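Local coordinates for protein kallistatin (Homo sapiens, PDB 6F4V) that inhibits tissue kallikrein as a serpin, forming a stable equimolar complex with the protease, which cleaves the inhibitor's own reactive site, at residues M200-Q204 / E205-Y209. Numbering follows the deposited sequence.
Sequences MLQDQ and EHHWY
Strand 193-202 passes into strand 206-211, part of a separate antiparallel sheet of the serpin fold, through a bend at D203-E205, and the side chains of Q202 and H207, five residues apart, meet inside that bend. H207 NE2 donates to Q202 OE1 at 2.9 Å with an N-H...O angle of 156°. The oxygen lies at the edge of the imidazole, in its plane, whereas the donor stands above the amide's carbonyl plane, not on a lone pair; amide and ring planes are 71° apart. With chi1 at 59° and the rest of its chain extended, Q202 carries its amide to the H207 ring edge. Its other amide atom, NE2, is hydrogen-bonded to the carbonyl oxygen of K175, so both ends of this buried amide are held. E205 comes against the same OE1 with its aliphatic part, CG lying 3.3 Å from Q202 OE1. A leucine in place of Q202 would probably leave H207 NE2 without its acceptor and the carbonyl of K175 without this donor. On the outer side of the bend, Q204 NE2 hydrogen-bonds back to D203 O at 3.0 Å, approaching from above the carbonyl plane, while D203 OD1 forms a salt bridge with R181. One water bridges the turn, donating to Q204 O at 2.7 Å and lying in the H206 ring plane, 2.6 Å from H206 ND1.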
ATOM      1  N   MET A 200      -1.830   0.395  24.469  1.00 29.25           N
ATOM      2  CA  MET A 200      -0.447   0.163  24.857  1.00 29.87           C
ATOM      3  C   MET A 200       0.084   1.430  25.461  1.00 29.90           C
ATOM      4  O   MET A 200      -0.376   2.522  25.112  1.00 30.23           O
ATOM      5  CB  MET A 200       0.421  -0.241  23.638  1.00 28.87           C
ATOM      6  CG  MET A 200      -0.241  -1.317  22.827  1.00 28.72           C
ATOM      7  SD  MET A 200       0.751  -1.965  21.507  1.00 29.07           S
ATOM      8  CE  MET A 200       0.778  -0.513  20.420  1.00 28.55           C
ATOM      9  N   LEU A 201       1.061   1.294  26.345  1.00 31.37           N
ATOM     10  CA  LEU A 201       1.662   2.441  27.027  1.00 32.44           C
ATOM     11  C   LEU A 201       3.174   2.254  27.179  1.00 32.74           C
ATOM     12  O   LEU A 201       3.627   1.211  27.623  1.00 33.83           O
ATOM     13  CB  LEU A 201       1.026   2.612  28.408  1.00 34.47           C
ATOM     14  CG  LEU A 201       1.659   3.655  29.340  1.00 35.02           C
ATOM     15  CD1 LEU A 201       1.572   5.026  28.709  1.00 35.20           C
ATOM     16  CD2 LEU A 201       0.985   3.622  30.707  1.00 36.70           C
ATOM     17  N   GLN A 202       3.942   3.260  26.776  1.00 33.63           N
ATOM     18  CA  GLN A 202       5.338   3.385  27.145  1.00 34.88           C
ATOM     19  C   GLN A 202       5.581   4.822  27.542  1.00 35.75           C
ATOM     20  O   GLN A 202       5.005   5.716  26.965  1.00 34.77           O
ATOM     21  CB  GLN A 202       6.328   2.923  26.049  1.00 35.44           C
ATOM     22  CG  GLN A 202       6.267   3.625  24.722  1.00 35.30           C
ATOM     23  CD  GLN A 202       7.326   3.132  23.771  1.00 36.12           C
ATOM     24  OE1 GLN A 202       8.496   3.491  23.900  1.00 37.86           O
ATOM     25  NE2 GLN A 202       6.928   2.315  22.798  1.00 35.41           N
ATOM     26  N   ASP A 203       6.415   5.023  28.566  1.00 37.37           N
ATOM     27  CA  ASP A 203       6.720   6.366  29.067  1.00 38.40           C
ATOM     28  C   ASP A 203       8.177   6.617  29.497  1.00 39.82           C
ATOM     29  O   ASP A 203       8.474   7.686  30.041  1.00 41.35           O
ATOM     30  CB  ASP A 203       5.760   6.723  30.184  1.00 39.09           C
ATOM     31  CG  ASP A 203       5.828   5.746  31.364  1.00 40.21           C
ATOM     32  OD1 ASP A 203       6.744   4.906  31.432  1.00 40.72           O
ATOM     33  OD2 ASP A 203       4.932   5.801  32.213  1.00 42.10           O
ATOM     34  N   GLN A 204       9.084   5.688  29.219  1.00 41.03           N
ATOM     35  CA  GLN A 204      10.488   5.867  29.615  1.00 43.60           C
ATOM     36  C   GLN A 204      11.391   6.260  28.461  1.00 43.39           C
ATOM     37  O   GLN A 204      12.534   6.671  28.692  1.00 44.62           O
ATOM     38  CB  GLN A 204      11.030   4.604  30.318  1.00 45.84           C
ATOM     39  CG  GLN A 204      10.129   3.998  31.404  1.00 48.19           C
ATOM     40  CD  GLN A 204       9.913   4.872  32.633  0.60 49.18           C
ATOM     41  OE1 GLN A 204      10.167   4.434  33.747  0.69 53.00           O
ATOM     42  NE2 GLN A 204       9.418   6.086  32.444  0.50 49.92           N
ATOM     43  N   GLU A 205      10.893   6.167  27.225  1.00 41.55           N
ATOM     44  CA  GLU A 205      11.740   6.345  26.056  1.00 40.65           C
ATOM     45  C   GLU A 205      11.629   7.752  25.488  1.00 37.29           C
ATOM     46  O   GLU A 205      10.619   8.415  25.671  1.00 35.60           O
ATOM     47  CB  GLU A 205      11.335   5.367  24.969  1.00 43.60           C
ATOM     48  CG  GLU A 205      11.423   3.913  25.374  1.00 46.72           C
ATOM     49  CD  GLU A 205      12.844   3.498  25.666  1.00 49.53           C
ATOM     50  OE1 GLU A 205      13.702   3.653  24.768  1.00 53.34           O
ATOM     51  OE2 GLU A 205      13.095   3.037  26.796  1.00 55.21           O
ATOM     52  N   HIS A 206      12.689   8.190  24.814  1.00 35.71           N
ATOM     53  CA  HIS A 206      12.616   9.372  23.948  1.00 35.49           C
ATOM     54  C   HIS A 206      12.000   8.934  22.631  1.00 32.17           C
ATOM     55  O   HIS A 206      12.251   7.829  22.180  1.00 31.18           O
ATOM     56  CB  HIS A 206      13.987   9.973  23.690  1.00 36.43           C
ATOM     57  CG  HIS A 206      14.490  10.839  24.808  1.00 40.69           C
ATOM     58  ND1 HIS A 206      14.449  10.449  26.129  1.00 42.75           N
ATOM     59  CD2 HIS A 206      15.042  12.079  24.799  1.00 41.99           C
ATOM     60  CE1 HIS A 206      14.938  11.417  26.888  1.00 43.46           C
ATOM     61  NE2 HIS A 206      15.310  12.415  26.105  1.00 43.64           N
ATOM     62  N   HIS A 207      11.210   9.818  22.032  1.00 31.40           N
ATOM     63  CA  HIS A 207      10.615   9.592  20.719  1.00 30.00           C
ATOM     64  C   HIS A 207      10.746  10.827  19.846  1.00 29.86           C
ATOM     65  O   HIS A 207      10.935  11.933  20.365  1.00 29.14           O
ATOM     66  CB  HIS A 207       9.134   9.260  20.914  1.00 29.83           C
ATOM     67  CG  HIS A 207       8.894   7.847  21.308  1.00 30.45           C
ATOM     68  ND1 HIS A 207       8.855   6.821  20.389  1.00 31.80           N
ATOM     69  CD2 HIS A 207       8.727   7.280  22.526  1.00 30.98           C
ATOM     70  CE1 HIS A 207       8.650   5.683  21.023  1.00 31.73           C
ATOM     71  NE2 HIS A 207       8.562   5.935  22.319  1.00 32.78           N
ATOM     72  N   TRP A 208      10.624  10.629  18.523  1.00 29.37           N
ATOM     73  CA  TRP A 208      10.663  11.703  17.546  1.00 28.99           C
ATOM     74  C   TRP A 208       9.233  12.135  17.338  1.00 28.63           C
ATOM     75  O   TRP A 208       8.433  11.364  16.770  1.00 26.68           O
ATOM     76  CB  TRP A 208      11.259  11.203  16.232  1.00 30.89           C
ATOM     77  CG  TRP A 208      12.677  10.873  16.324  1.00 31.96           C
ATOM     78  CD1 TRP A 208      13.238   9.643  16.541  1.00 33.62           C
ATOM     79  CD2 TRP A 208      13.751  11.787  16.182  1.00 34.12           C
ATOM     80  NE1 TRP A 208      14.611   9.745  16.537  1.00 34.59           N
ATOM     81  CE2 TRP A 208      14.951  11.053  16.317  1.00 36.02           C
ATOM     82  CE3 TRP A 208      13.820  13.161  15.946  1.00 35.60           C
ATOM     83  CZ2 TRP A 208      16.219  11.663  16.241  1.00 38.24           C
ATOM     84  CZ3 TRP A 208      15.086  13.761  15.857  1.00 37.56           C
ATOM     85  CH2 TRP A 208      16.251  13.011  15.986  1.00 37.21           C
ATOM     86  N   TYR A 209       8.872  13.315  17.848  1.00 27.16           N
ATOM     87  CA  TYR A 209       7.514  13.836  17.666  1.00 27.93           C
ATOM     88  C   TYR A 209       7.467  15.355  17.691  1.00 28.30           C
ATOM     89  O   TYR A 209       8.376  16.010  18.196  1.00 27.10           O
ATOM     90  CB  TYR A 209       6.527  13.254  18.704  1.00 28.11           C
ATOM     91  CG  TYR A 209       6.802  13.700  20.138  1.00 29.87           C
ATOM     92  CD1 TYR A 209       7.857  13.153  20.864  1.00 30.29           C
ATOM     93  CD2 TYR A 209       6.008  14.674  20.752  1.00 30.42           C
ATOM     94  CE1 TYR A 209       8.114  13.559  22.165  1.00 31.17           C
ATOM     95  CE2 TYR A 209       6.260  15.097  22.049  1.00 31.00           C
ATOM     96  CZ  TYR A 209       7.323  14.529  22.749  1.00 31.93           C
ATOM     97  OH  TYR A 209       7.570  14.914  24.037  1.00 34.64           O
TER
HETATM   98  O   HOH W   1      14.402   8.417  27.740  1.00 53.58           O